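Local structure of carbon monoxide dehydrogenase (Thermococcus sp. AM4, 6T7J) at residues A[270-275]-A[374-379]; A[278-283]-A[387-392]; A[467-472]-A[615-620]. The protein probably catalyses the reversible oxidation of carbon monoxide to carbon dioxide at a metal cluster, passing the electrons to a ferredoxin. All blocks are in the same frame, centred on the assembly; numbering follows the deposited sequence.

From the N terminus, helix 271-281 supplies the first segments of contacts 1 and 2. Contact 1 closes a loop of 98 residues back onto the loop after strand 372-373, and contact 2 a loop of 103 residues onto helix 381-395. The two cross along the chain, their segments alternating, and they also touch: I374 packs on E387, I388 and I391. Together they tie the first helix after strand 261-268 to the end of the same six-stranded parallel sheet. Contact 3 follows in series and closes a loop of 142 residues, joining helices 460-471 and 610-627 beside the second parallel sheet; its centre lies about 41 Å from that of contact 1, on the opposite side of the chain's centre.

Contact 1. Residues A[270-275]-A[374-379]; sequences NPILST and IEFNAE
The F376 ring receives L273 CD1 over one face, off centre toward the rim, while the carbonyl of I272 approaches it obliquely. L273 CD1 is 3.5 Å from F376 CD1 and 3.9 Å from the ring centroid, a CH-pi contact. The phenyl group reaches helix 271-281 because its CG is anti to the backbone N (chi1 -168°), carrying the ring from the loop backbone toward L273. I272 O stands 3.8 Å from F376 CE2 and accepts a hydrogen bond from Y122 OH; Y122 also packs on F376. I272 CG2 makes a looser apolar approach, 4.3 Å from F376 CE2. Helix 271-281 follows strand 261-268 of a six-stranded parallel sheet with order 3-2-1-4-5-6, a Rossmann-like arrangement, and its start adjoins H269 of the broken iron-sulfur cluster pocket. N270 is the N-cap: its OD1 accepts a weak bond from I272 N at 3.3 Å. One turn on, T275 OG1 and T275 N reach P271 O from opposite faces of its carbonyl plane, the hydroxyl at 2.7 Å. L273 also touches T362, and F376 packs on A381 of helix 381-395.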
ATOM      1  N   ASN A 270       6.942  -5.440  18.708  1.00 61.78           N
ATOM      2  CA  ASN A 270       5.774  -5.343  19.579  1.00 53.19           C
ATOM      3  C   ASN A 270       6.101  -5.873  20.969  1.00 54.87           C
ATOM      4  O   ASN A 270       6.475  -7.046  21.100  1.00 61.45           O
ATOM      5  CB  ASN A 270       4.598  -6.106  18.998  1.00 57.34           C
ATOM      6  CG  ASN A 270       3.268  -5.537  19.443  1.00 58.27           C
ATOM      7  OD1 ASN A 270       3.129  -5.099  20.581  1.00 59.53           O
ATOM      8  ND2 ASN A 270       2.290  -5.523  18.546  1.00 60.07           N
ATOM      9  N   PRO A 271       5.962  -5.063  22.026  1.00 59.90           N
ATOM     10  CA  PRO A 271       6.301  -5.536  23.377  1.00 54.57           C
ATOM     11  C   PRO A 271       5.257  -6.440  24.013  1.00 55.32           C
ATOM     12  O   PRO A 271       5.538  -7.007  25.080  1.00 54.56           O
ATOM     13  CB  PRO A 271       6.444  -4.231  24.171  1.00 53.79           C
ATOM     14  CG  PRO A 271       5.521  -3.286  23.484  1.00 53.21           C
ATOM     15  CD  PRO A 271       5.583  -3.638  22.018  1.00 57.21           C
ATOM     16  N   ILE A 272       4.075  -6.594  23.399  1.00 58.01           N
ATOM     17  CA  ILE A 272       3.061  -7.507  23.927  1.00 52.02           C
ATOM     18  C   ILE A 272       3.662  -8.889  24.137  1.00 51.29           C
ATOM     19  O   ILE A 272       3.318  -9.601  25.089  1.00 54.86           O
ATOM     20  CB  ILE A 272       1.840  -7.572  22.986  1.00 53.92           C
ATOM     21  CG1 ILE A 272       1.286  -6.183  22.646  1.00 54.18           C
ATOM     22  CG2 ILE A 272       0.740  -8.442  23.584  1.00 60.57           C
ATOM     23  CD1 ILE A 272       1.340  -5.166  23.754  1.00 58.35           C
ATOM     24  N   LEU A 273       4.578  -9.283  23.254  1.00 51.73           N
ATOM     25  CA  LEU A 273       5.258 -10.568  23.327  1.00 58.03           C
ATOM     26  C   LEU A 273       6.517 -10.505  24.186  1.00 61.15           C
ATOM     27  O   LEU A 273       6.744 -11.383  25.028  1.00 57.52           O
ATOM     28  CB  LEU A 273       5.608 -11.042  21.913  1.00 58.29           C
ATOM     29  CG  LEU A 273       6.665 -12.140  21.795  1.00 64.49           C
ATOM     30  CD1 LEU A 273       6.055 -13.492  22.131  1.00 59.76           C
ATOM     31  CD2 LEU A 273       7.280 -12.149  20.402  1.00 51.66           C
ATOM     32  N   SER A 274       7.336  -9.466  23.994  1.00 57.78           N
ATOM     33  CA  SER A 274       8.659  -9.442  24.608  1.00 55.23           C
ATOM     34  C   SER A 274       8.583  -9.221  26.114  1.00 57.19           C
ATOM     35  O   SER A 274       9.386  -9.786  26.862  1.00 52.37           O
ATOM     36  CB  SER A 274       9.524  -8.366  23.952  1.00 62.16           C
ATOM     37  OG  SER A 274       9.012  -7.069  24.205  1.00 63.36           O
ATOM     38  N   THR A 275       7.636  -8.402  26.584  1.00 54.19           N
ATOM     39  CA  THR A 275       7.497  -8.223  28.027  1.00 54.99           C
ATOM     40  C   THR A 275       7.141  -9.540  28.706  1.00 54.75           C
ATOM     41  O   THR A 275       7.723  -9.896  29.741  1.00 54.65           O
ATOM     42  CB  THR A 275       6.443  -7.160  28.338  1.00 54.66           C
ATOM     43  OG1 THR A 275       5.200  -7.515  27.719  1.00 62.93           O
ATOM     44  CG2 THR A 275       6.890  -5.798  27.826  1.00 54.30           C
ATOM     45  N   ILE A 374       5.535 -20.654  16.734  1.00 53.83           N
ATOM     46  CA  ILE A 374       4.726 -20.854  17.933  1.00 54.53           C
ATOM     47  C   ILE A 374       3.903 -19.580  18.092  1.00 53.95           C
ATOM     48  O   ILE A 374       4.360 -18.585  18.663  1.00 56.09           O
ATOM     49  CB  ILE A 374       5.573 -21.150  19.173  1.00 53.68           C
ATOM     50  CG1 ILE A 374       6.312 -22.477  18.990  1.00 54.10           C
ATOM     51  CG2 ILE A 374       4.705 -21.212  20.420  1.00 53.23           C
ATOM     52  CD1 ILE A 374       7.653 -22.519  19.658  1.00 52.32           C
ATOM     53  N   GLU A 375       2.679 -19.604  17.569  1.00 54.83           N
ATOM     54  CA  GLU A 375       1.887 -18.388  17.439  1.00 54.40           C
ATOM     55  C   GLU A 375       1.473 -17.859  18.805  1.00 54.31           C
ATOM     56  O   GLU A 375       0.951 -18.600  19.644  1.00 52.78           O
ATOM     57  CB  GLU A 375       0.652 -18.649  16.577  1.00 51.38           C
ATOM     58  CG  GLU A 375      -0.002 -17.389  16.039  1.00 49.36           C
ATOM     59  CD  GLU A 375      -0.536 -17.562  14.629  1.00 61.59           C
ATOM     60  OE1 GLU A 375       0.240 -17.970  13.738  1.00 59.75           O
ATOM     61  OE2 GLU A 375      -1.734 -17.287  14.410  1.00 69.34           O
ATOM     62  N   PHE A 376       1.704 -16.567  19.018  1.00 52.31           N
ATOM     63  CA  PHE A 376       1.392 -15.912  20.278  1.00 61.09           C
ATOM     64  C   PHE A 376       0.004 -15.291  20.221  1.00 55.74           C
ATOM     65  O   PHE A 376      -0.394 -14.720  19.201  1.00 57.65           O
ATOM     66  CB  PHE A 376       2.438 -14.838  20.585  1.00 57.24           C
ATOM     67  CG  PHE A 376       2.367 -14.295  21.985  1.00 57.35           C
ATOM     68  CD1 PHE A 376       2.967 -14.969  23.035  1.00 61.37           C
ATOM     69  CD2 PHE A 376       1.711 -13.103  22.246  1.00 61.21           C
ATOM     70  CE1 PHE A 376       2.912 -14.468  24.322  1.00 55.26           C
ATOM     71  CE2 PHE A 376       1.650 -12.597  23.531  1.00 61.20           C
ATOM     72  CZ  PHE A 376       2.254 -13.279  24.569  1.00 62.27           C
ATOM     73  N   ASN A 377      -0.733 -15.417  21.321  1.00 58.28           N
ATOM     74  CA  ASN A 377      -2.029 -14.773  21.473  1.00 60.48           C
ATOM     75  C   ASN A 377      -2.162 -14.285  22.908  1.00 60.60           C
ATOM     76  O   ASN A 377      -1.566 -14.851  23.828  1.00 63.19           O
ATOM     77  CB  ASN A 377      -3.185 -15.716  21.110  1.00 61.16           C
ATOM     78  CG  ASN A 377      -3.381 -16.819  22.127  1.00 62.09           C
ATOM     79  OD1 ASN A 377      -2.419 -17.354  22.672  1.00 68.03           O
ATOM     80  ND2 ASN A 377      -4.637 -17.167  22.386  1.00 70.67           N
ATOM     81  N   ALA A 378      -2.951 -13.225  23.089  1.00 52.07           N
ATOM     82  CA  ALA A 378      -2.985 -12.541  24.378  1.00 57.33           C
ATOM     83  C   ALA A 378      -3.604 -13.410  25.468  1.00 59.93           C
ATOM     84  O   ALA A 378      -3.141 -13.396  26.614  1.00 56.68           O
ATOM     85  CB  ALA A 378      -3.743 -11.220  24.248  1.00 54.62           C
ATOM     86  N   GLU A 379      -4.645 -14.178  25.132  1.00 58.04           N
ATOM     87  CA  GLU A 379      -5.417 -14.861  26.166  1.00 59.17           C
ATOM     88  C   GLU A 379      -4.623 -15.965  26.853  1.00 61.51           C
ATOM     89  O   GLU A 379      -4.816 -16.207  28.050  1.00 61.30           O
ATOM     90  CB  GLU A 379      -6.708 -15.425  25.575  1.00 70.82           C
ATOM     91  CG  GLU A 379      -7.866 -15.447  26.563  1.00 79.22           C
ATOM     92  CD  GLU A 379      -9.099 -16.127  26.004  1.00 84.43           C
ATOM     93  OE1 GLU A 379      -9.848 -15.473  25.247  1.00 86.46           O
ATOM     94  OE2 GLU A 379      -9.320 -17.315  26.325  1.00 83.61           O
TER

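Contact 2. Residues A[278-283]-A[387-392]; sequences AEIAMS and EIVRIA
V389 overlaps the A281 methyl with both of its branches: V389 CG1 and V389 CG2 each lie 3.7 Å from A281 CB. The valine straddles the alanine in this way because CG1 is anti to its backbone N (chi1 179°) and CG2 sits beside that N, so the fork opens across the neighbouring helix. CG1 reaches past the methyl to the backbone, 3.9 Å from A281 CA. CG2 is shared, since I280 CG2 meets it at 3.9 Å, with the isoleucine and valine side chains running at a slant to each other. I280 offers its short branch; the rest of its side chain leads away, and I280 also packs on D382, A385 and K386 of helix 381-395. The small A281 lets the two backbones come close, with A281 CA and V389 CA 5.9 Å apart, and the alanine also touches V298 and V300 of strand 297-303. This joins the C-terminal end of helix 271-281 to the middle of helix 381-395 beside the six-stranded parallel sheet that holds strand 297-303, a Rossmann-like arrangement, and M286 of helix 284-292 packs against both I280 and V389. An alanine in place of V389 would remove both methyl branches and would probably leave a gap beside A281 and I280 CG2. All the groups that meet across the two segments are buried and apolar, with no hydrogen bond between the segments, which implies that shape and exclusion of water, rather than directional bonds, hold these two segments together.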
ATOM      1  N   ALA A 278      10.246 -11.899  28.620  1.00 51.82           N
ATOM      2  CA  ALA A 278      11.274 -11.504  29.578  1.00 53.75           C
ATOM      3  C   ALA A 278      10.843 -11.817  31.005  1.00 58.03           C
ATOM      4  O   ALA A 278      11.621 -12.375  31.791  1.00 56.85           O
ATOM      5  CB  ALA A 278      11.591 -10.016  29.424  1.00 50.46           C
ATOM      6  N   GLU A 279       9.601 -11.470  31.359  1.00 56.88           N
ATOM      7  CA  GLU A 279       9.129 -11.730  32.716  1.00 58.61           C
ATOM      8  C   GLU A 279       9.088 -13.224  33.013  1.00 56.01           C
ATOM      9  O   GLU A 279       9.476 -13.657  34.104  1.00 55.33           O
ATOM     10  CB  GLU A 279       7.753 -11.098  32.920  1.00 57.12           C
ATOM     11  CG  GLU A 279       7.805  -9.610  33.224  1.00 58.57           C
ATOM     12  CD  GLU A 279       6.483  -8.915  32.968  1.00 68.83           C
ATOM     13  OE1 GLU A 279       6.502  -7.750  32.518  1.00 66.18           O
ATOM     14  OE2 GLU A 279       5.425  -9.532  33.215  1.00 76.24           O
ATOM     15  N   ILE A 280       8.637 -14.032  32.050  1.00 57.68           N
ATOM     16  CA  ILE A 280       8.568 -15.473  32.265  1.00 58.04           C
ATOM     17  C   ILE A 280       9.964 -16.064  32.404  1.00 58.42           C
ATOM     18  O   ILE A 280      10.223 -16.873  33.302  1.00 61.16           O
ATOM     19  CB  ILE A 280       7.780 -16.144  31.125  1.00 54.23           C
ATOM     20  CG1 ILE A 280       6.280 -15.880  31.287  1.00 59.03           C
ATOM     21  CG2 ILE A 280       8.067 -17.640  31.076  1.00 53.68           C
ATOM     22  CD1 ILE A 280       5.663 -16.555  32.490  1.00 58.84           C
ATOM     23  N   ALA A 281      10.894 -15.659  31.536  1.00 59.92           N
ATOM     24  CA  ALA A 281      12.210 -16.284  31.535  1.00 59.12           C
ATOM     25  C   ALA A 281      13.057 -15.841  32.721  1.00 63.02           C
ATOM     26  O   ALA A 281      13.891 -16.616  33.203  1.00 63.11           O
ATOM     27  CB  ALA A 281      12.926 -15.987  30.221  1.00 59.97           C
ATOM     28  N   MET A 282      12.869 -14.615  33.208  1.00 63.25           N
ATOM     29  CA  MET A 282      13.561 -14.200  34.421  1.00 65.97           C
ATOM     30  C   MET A 282      12.785 -14.550  35.686  1.00 67.06           C
ATOM     31  O   MET A 282      13.235 -14.215  36.787  1.00 67.77           O
ATOM     32  CB  MET A 282      13.879 -12.697  34.375  1.00 64.08           C
ATOM     33  CG  MET A 282      12.743 -11.757  34.733  1.00 65.63           C
ATOM     34  SD  MET A 282      13.214 -10.043  34.391  1.00 81.43           S
ATOM     35  CE  MET A 282      12.190  -9.154  35.563  1.00 69.06           C
ATOM     36  N   SER A 283      11.644 -15.221  35.556  1.00 63.09           N
ATOM     37  CA  SER A 283      11.011 -15.835  36.711  1.00 59.38           C
ATOM     38  C   SER A 283      11.881 -16.977  37.231  1.00 61.90           C
ATOM     39  O   SER A 283      12.675 -17.573  36.499  1.00 64.30           O
ATOM     40  CB  SER A 283       9.618 -16.355  36.353  1.00 56.62           C
ATOM     41  OG  SER A 283       9.700 -17.545  35.586  1.00 54.44           O
ATOM     42  N   GLU A 387       6.164 -22.035  27.335  1.00 53.47           N
ATOM     43  CA  GLU A 387       6.549 -23.036  26.343  1.00 60.00           C
ATOM     44  C   GLU A 387       7.783 -22.597  25.559  1.00 57.97           C
ATOM     45  O   GLU A 387       8.711 -23.389  25.342  1.00 54.29           O
ATOM     46  CB  GLU A 387       5.365 -23.297  25.412  1.00 55.05           C
ATOM     47  CG  GLU A 387       5.650 -24.164  24.208  1.00 56.89           C
ATOM     48  CD  GLU A 387       4.510 -24.125  23.203  1.00 67.42           C
ATOM     49  OE1 GLU A 387       3.567 -23.329  23.407  1.00 62.21           O
ATOM     50  OE2 GLU A 387       4.556 -24.887  22.213  1.00 69.27           O
ATOM     51  N   ILE A 388       7.821 -21.327  25.150  1.00 54.52           N
ATOM     52  CA  ILE A 388       8.934 -20.822  24.350  1.00 55.15           C
ATOM     53  C   ILE A 388      10.231 -20.837  25.158  1.00 52.86           C
ATOM     54  O   ILE A 388      11.277 -21.320  24.690  1.00 52.76           O
ATOM     55  CB  ILE A 388       8.603 -19.412  23.830  1.00 51.33           C
ATOM     56  CG1 ILE A 388       7.588 -19.488  22.686  1.00 47.30           C
ATOM     57  CG2 ILE A 388       9.861 -18.686  23.401  1.00 47.63           C
ATOM     58  CD1 ILE A 388       6.868 -18.183  22.421  1.00 48.35           C
ATOM     59  N   VAL A 389      10.184 -20.297  26.380  1.00 50.52           N
ATOM     60  CA  VAL A 389      11.374 -20.281  27.227  1.00 54.44           C
ATOM     61  C   VAL A 389      11.836 -21.702  27.519  1.00 54.62           C
ATOM     62  O   VAL A 389      13.041 -21.977  27.594  1.00 54.37           O
ATOM     63  CB  VAL A 389      11.102 -19.492  28.522  1.00 51.07           C
ATOM     64  CG1 VAL A 389      12.328 -19.500  29.415  1.00 52.78           C
ATOM     65  CG2 VAL A 389      10.697 -18.062  28.200  1.00 54.99           C
ATOM     66  N   ARG A 390      10.888 -22.633  27.670  1.00 56.13           N
ATOM     67  CA  ARG A 390      11.252 -24.026  27.905  1.00 58.68           C
ATOM     68  C   ARG A 390      11.977 -24.612  26.706  1.00 56.15           C
ATOM     69  O   ARG A 390      12.949 -25.354  26.865  1.00 54.75           O
ATOM     70  CB  ARG A 390      10.006 -24.850  28.229  1.00 56.90           C
ATOM     71  CG  ARG A 390       9.612 -24.804  29.690  1.00 57.24           C
ATOM     72  CD  ARG A 390       8.648 -25.909  30.064  1.00 63.36           C
ATOM     73  NE  ARG A 390       7.838 -25.523  31.215  1.00 76.19           N
ATOM     74  CZ  ARG A 390       6.565 -25.151  31.139  1.00 76.35           C
ATOM     75  NH1 ARG A 390       5.902 -24.813  32.238  1.00 76.71           N
ATOM     76  NH2 ARG A 390       5.951 -25.122  29.962  1.00 69.96           N
ATOM     77  N   ILE A 391      11.512 -24.297  25.496  1.00 53.01           N
ATOM     78  CA  ILE A 391      12.191 -24.796  24.302  1.00 57.99           C
ATOM     79  C   ILE A 391      13.621 -24.272  24.245  1.00 54.73           C
ATOM     80  O   ILE A 391      14.564 -25.016  23.935  1.00 53.00           O
ATOM     81  CB  ILE A 391      11.391 -24.429  23.040  1.00 57.88           C
ATOM     82  CG1 ILE A 391      10.061 -25.186  23.035  1.00 56.33           C
ATOM     83  CG2 ILE A 391      12.189 -24.749  21.787  1.00 57.78           C
ATOM     84  CD1 ILE A 391       9.121 -24.767  21.945  1.00 52.04           C
ATOM     85  N   ALA A 392      13.813 -22.992  24.572  1.00 55.98           N
ATOM     86  CA  ALA A 392      15.170 -22.441  24.599  1.00 58.82           C
ATOM     87  C   ALA A 392      16.043 -23.154  25.634  1.00 59.10           C
ATOM     88  O   ALA A 392      17.187 -23.550  25.350  1.00 59.93           O
ATOM     89  CB  ALA A 392      15.116 -20.940  24.879  1.00 49.37           C
TER

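Contact 3. Residues A[467-472]-A[615-620]; sequences KELIKR and ETIYNV
R472 meets the Y618 ring with its aliphatic stem rather than its charge: R472 CD stands 4.0 Å from the ring centroid, over the centre of one face, as a CH-pi contact. R472 CB lies over the ring too, 3.9 Å from Y618 CE1. Bends at chi2 and chi3 (-138° and -135°) then take the guanidinium away, leaving its plane 73° from that of the ring; with R472 CZ 6.0 Å from the centroid, any cation-pi attraction is weak at most. R472 NH1 instead rests 3.5 Å from E615 CG, and E615 OE2 remains just beyond salt-bridge distance. The ion pair of R472 lies within its own segment, where E468 joins two cations, OE1 bonding to K471 NZ at 2.7 Å and OE2 pairing with R472 NH1 at 3.5 Å. Beneath this polar group, L469 CD2 and I617 CG2 touch at 4.0 Å, their side chains crossing at about a right angle. Helix 460-471 forms the crossover between parallel strands 444-448 and 474-478, and helix 610-627 follows the last strand of that sheet, 604-606; L469 and I617 both pack on V446, while L469 and Y618 share V474.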
ATOM      1  N   LYS A 467      28.252  12.808  19.065  1.00 56.66           N
ATOM      2  CA  LYS A 467      29.425  13.410  19.692  1.00 55.41           C
ATOM      3  C   LYS A 467      29.601  14.857  19.253  1.00 56.84           C
ATOM      4  O   LYS A 467      29.791  15.756  20.084  1.00 54.67           O
ATOM      5  CB  LYS A 467      30.676  12.607  19.333  1.00 54.05           C
ATOM      6  CG  LYS A 467      30.920  11.352  20.147  1.00 53.42           C
ATOM      7  CD  LYS A 467      32.321  10.828  19.855  1.00 53.30           C
ATOM      8  CE  LYS A 467      32.425   9.326  20.035  1.00 59.98           C
ATOM      9  NZ  LYS A 467      32.573   8.946  21.466  1.00 71.63           N
ATOM     10  N   GLU A 468      29.579  15.093  17.938  1.00 52.83           N
ATOM     11  CA  GLU A 468      29.793  16.438  17.423  1.00 55.51           C
ATOM     12  C   GLU A 468      28.711  17.393  17.897  1.00 56.79           C
ATOM     13  O   GLU A 468      28.969  18.590  18.055  1.00 58.87           O
ATOM     14  CB  GLU A 468      29.850  16.416  15.895  1.00 59.53           C
ATOM     15  CG  GLU A 468      31.087  15.746  15.321  1.00 56.37           C
ATOM     16  CD  GLU A 468      32.361  16.507  15.636  1.00 63.20           C
ATOM     17  OE1 GLU A 468      33.284  15.902  16.224  1.00 61.47           O
ATOM     18  OE2 GLU A 468      32.441  17.708  15.299  1.00 66.48           O
ATOM     19  N   LEU A 469      27.499  16.888  18.138  1.00 59.97           N
ATOM     20  CA  LEU A 469      26.439  17.760  18.627  1.00 59.42           C
ATOM     21  C   LEU A 469      26.607  18.064  20.113  1.00 58.08           C
ATOM     22  O   LEU A 469      26.512  19.224  20.528  1.00 52.02           O
ATOM     23  CB  LEU A 469      25.071  17.133  18.350  1.00 54.92           C
ATOM     24  CG  LEU A 469      24.619  17.197  16.888  1.00 51.93           C
ATOM     25  CD1 LEU A 469      23.237  16.597  16.724  1.00 48.92           C
ATOM     26  CD2 LEU A 469      24.647  18.629  16.374  1.00 54.86           C
ATOM     27  N   ILE A 470      26.873  17.039  20.930  1.00 58.10           N
ATOM     28  CA  ILE A 470      26.966  17.283  22.368  1.00 56.58           C
ATOM     29  C   ILE A 470      28.214  18.085  22.714  1.00 61.84           C
ATOM     30  O   ILE A 470      28.243  18.780  23.738  1.00 59.11           O
ATOM     31  CB  ILE A 470      26.924  15.969  23.174  1.00 59.39           C
ATOM     32  CG1 ILE A 470      28.110  15.071  22.830  1.00 55.54           C
ATOM     33  CG2 ILE A 470      25.634  15.244  22.956  1.00 58.18           C
ATOM     34  CD1 ILE A 470      28.210  13.850  23.714  1.00 55.98           C
ATOM     35  N   LYS A 471      29.263  18.012  21.890  1.00 60.19           N
ATOM     36  CA  LYS A 471      30.439  18.833  22.155  1.00 57.31           C
ATOM     37  C   LYS A 471      30.190  20.308  21.860  1.00 59.00           C
ATOM     38  O   LYS A 471      30.911  21.163  22.384  1.00 56.60           O
ATOM     39  CB  LYS A 471      31.640  18.321  21.352  1.00 55.27           C
ATOM     40  CG  LYS A 471      31.851  19.012  20.013  1.00 56.79           C
ATOM     41  CD  LYS A 471      33.274  18.823  19.506  1.00 57.26           C
ATOM     42  CE  LYS A 471      33.537  17.381  19.106  1.00 65.98           C
ATOM     43  NZ  LYS A 471      34.653  17.272  18.120  1.00 63.71           N
ATOM     44  N   ARG A 472      29.183  20.625  21.044  1.00 59.14           N
ATOM     45  CA  ARG A 472      28.783  22.000  20.781  1.00 58.55           C
ATOM     46  C   ARG A 472      27.609  22.436  21.652  1.00 56.98           C
ATOM     47  O   ARG A 472      26.895  23.379  21.291  1.00 61.15           O
ATOM     48  CB  ARG A 472      28.441  22.184  19.300  1.00 56.18           C
ATOM     49  CG  ARG A 472      29.508  21.672  18.351  1.00 60.41           C
ATOM     50  CD  ARG A 472      29.732  22.625  17.183  1.00 67.08           C
ATOM     51  NE  ARG A 472      29.814  21.928  15.900  1.00 68.84           N
ATOM     52  CZ  ARG A 472      30.853  21.198  15.503  1.00 69.25           C
ATOM     53  NH1 ARG A 472      30.832  20.603  14.318  1.00 72.32           N
ATOM     54  NH2 ARG A 472      31.914  21.059  16.287  1.00 76.79           N
ATOM     55  N   GLU A 615      27.668  20.074  11.387  1.00 51.41           N
ATOM     56  CA  GLU A 615      27.863  21.507  11.185  1.00 49.24           C
ATOM     57  C   GLU A 615      26.608  22.161  10.618  1.00 56.22           C
ATOM     58  O   GLU A 615      26.222  23.257  11.046  1.00 49.49           O
ATOM     59  CB  GLU A 615      29.063  21.750  10.272  1.00 49.93           C
ATOM     60  CG  GLU A 615      30.398  21.652  10.991  1.00 55.91           C
ATOM     61  CD  GLU A 615      31.502  21.117  10.103  1.00 59.30           C
ATOM     62  OE1 GLU A 615      31.589  21.550   8.934  1.00 56.34           O
ATOM     63  OE2 GLU A 615      32.282  20.264  10.576  1.00 65.74           O
ATOM     64  N   THR A 616      25.945  21.496   9.667  1.00 55.30           N
ATOM     65  CA  THR A 616      24.725  22.062   9.093  1.00 55.19           C
ATOM     66  C   THR A 616      23.606  22.136  10.126  1.00 52.41           C
ATOM     67  O   THR A 616      22.893  23.145  10.210  1.00 51.57           O
ATOM     68  CB  THR A 616      24.269  21.248   7.884  1.00 55.01           C
ATOM     69  OG1 THR A 616      25.355  21.102   6.960  1.00 58.59           O
ATOM     70  CG2 THR A 616      23.108  21.943   7.185  1.00 52.90           C
ATOM     71  N   ILE A 617      23.430  21.073  10.915  1.00 51.51           N
ATOM     72  CA  ILE A 617      22.395  21.062  11.945  1.00 52.49           C
ATOM     73  C   ILE A 617      22.664  22.149  12.976  1.00 52.96           C
ATOM     74  O   ILE A 617      21.749  22.868  13.400  1.00 52.34           O
ATOM     75  CB  ILE A 617      22.310  19.665  12.590  1.00 50.60           C
ATOM     76  CG1 ILE A 617      21.566  18.694  11.669  1.00 45.94           C
ATOM     77  CG2 ILE A 617      21.655  19.736  13.963  1.00 44.59           C
ATOM     78  CD1 ILE A 617      21.953  17.243  11.864  1.00 42.01           C
ATOM     79  N   TYR A 618      23.927  22.300  13.381  1.00 54.29           N
ATOM     80  CA  TYR A 618      24.273  23.338  14.344  1.00 60.56           C
ATOM     81  C   TYR A 618      24.025  24.729  13.774  1.00 54.89           C
ATOM     82  O   TYR A 618      23.566  25.626  14.488  1.00 51.61           O
ATOM     83  CB  TYR A 618      25.730  23.187  14.773  1.00 57.34           C
ATOM     84  CG  TYR A 618      26.132  24.149  15.860  1.00 62.44           C
ATOM     85  CD1 TYR A 618      25.598  24.042  17.138  1.00 59.67           C
ATOM     86  CD2 TYR A 618      27.040  25.169  15.610  1.00 52.68           C
ATOM     87  CE1 TYR A 618      25.960  24.920  18.138  1.00 63.39           C
ATOM     88  CE2 TYR A 618      27.409  26.052  16.604  1.00 61.22           C
ATOM     89  CZ  TYR A 618      26.866  25.925  17.865  1.00 64.02           C
ATOM     90  OH  TYR A 618      27.230  26.802  18.858  1.00 53.16           O
ATOM     91  N   ASN A 619      24.317  24.927  12.486  1.00 51.61           N
ATOM     92  CA  ASN A 619      24.073  26.230  11.876  1.00 56.63           C
ATOM     93  C   ASN A 619      22.581  26.527  11.786  1.00 54.61           C
ATOM     94  O   ASN A 619      22.157  27.668  11.995  1.00 57.61           O
ATOM     95  CB  ASN A 619      24.722  26.294  10.494  1.00 57.87           C
ATOM     96  CG  ASN A 619      26.209  26.585  10.566  1.00 64.24           C
ATOM     97  OD1 ASN A 619      26.698  27.132  11.555  1.00 62.40           O
ATOM     98  ND2 ASN A 619      26.937  26.216   9.517  1.00 56.90           N
ATOM     99  N   VAL A 620      21.771  25.511  11.483  1.00 53.92           N
ATOM    100  CA  VAL A 620      20.322  25.702  11.461  1.00 53.51           C
ATOM    101  C   VAL A 620      19.813  26.044  12.858  1.00 52.19           C
ATOM    102  O   VAL A 620      18.932  26.901  13.027  1.00 53.50           O
ATOM    103  CB  VAL A 620      19.630  24.451  10.884  1.00 49.64           C
ATOM    104  CG1 VAL A 620      18.194  24.339  11.378  1.00 43.89           C
ATOM    105  CG2 VAL A 620      19.673  24.477   9.363  1.00 48.27           C
TER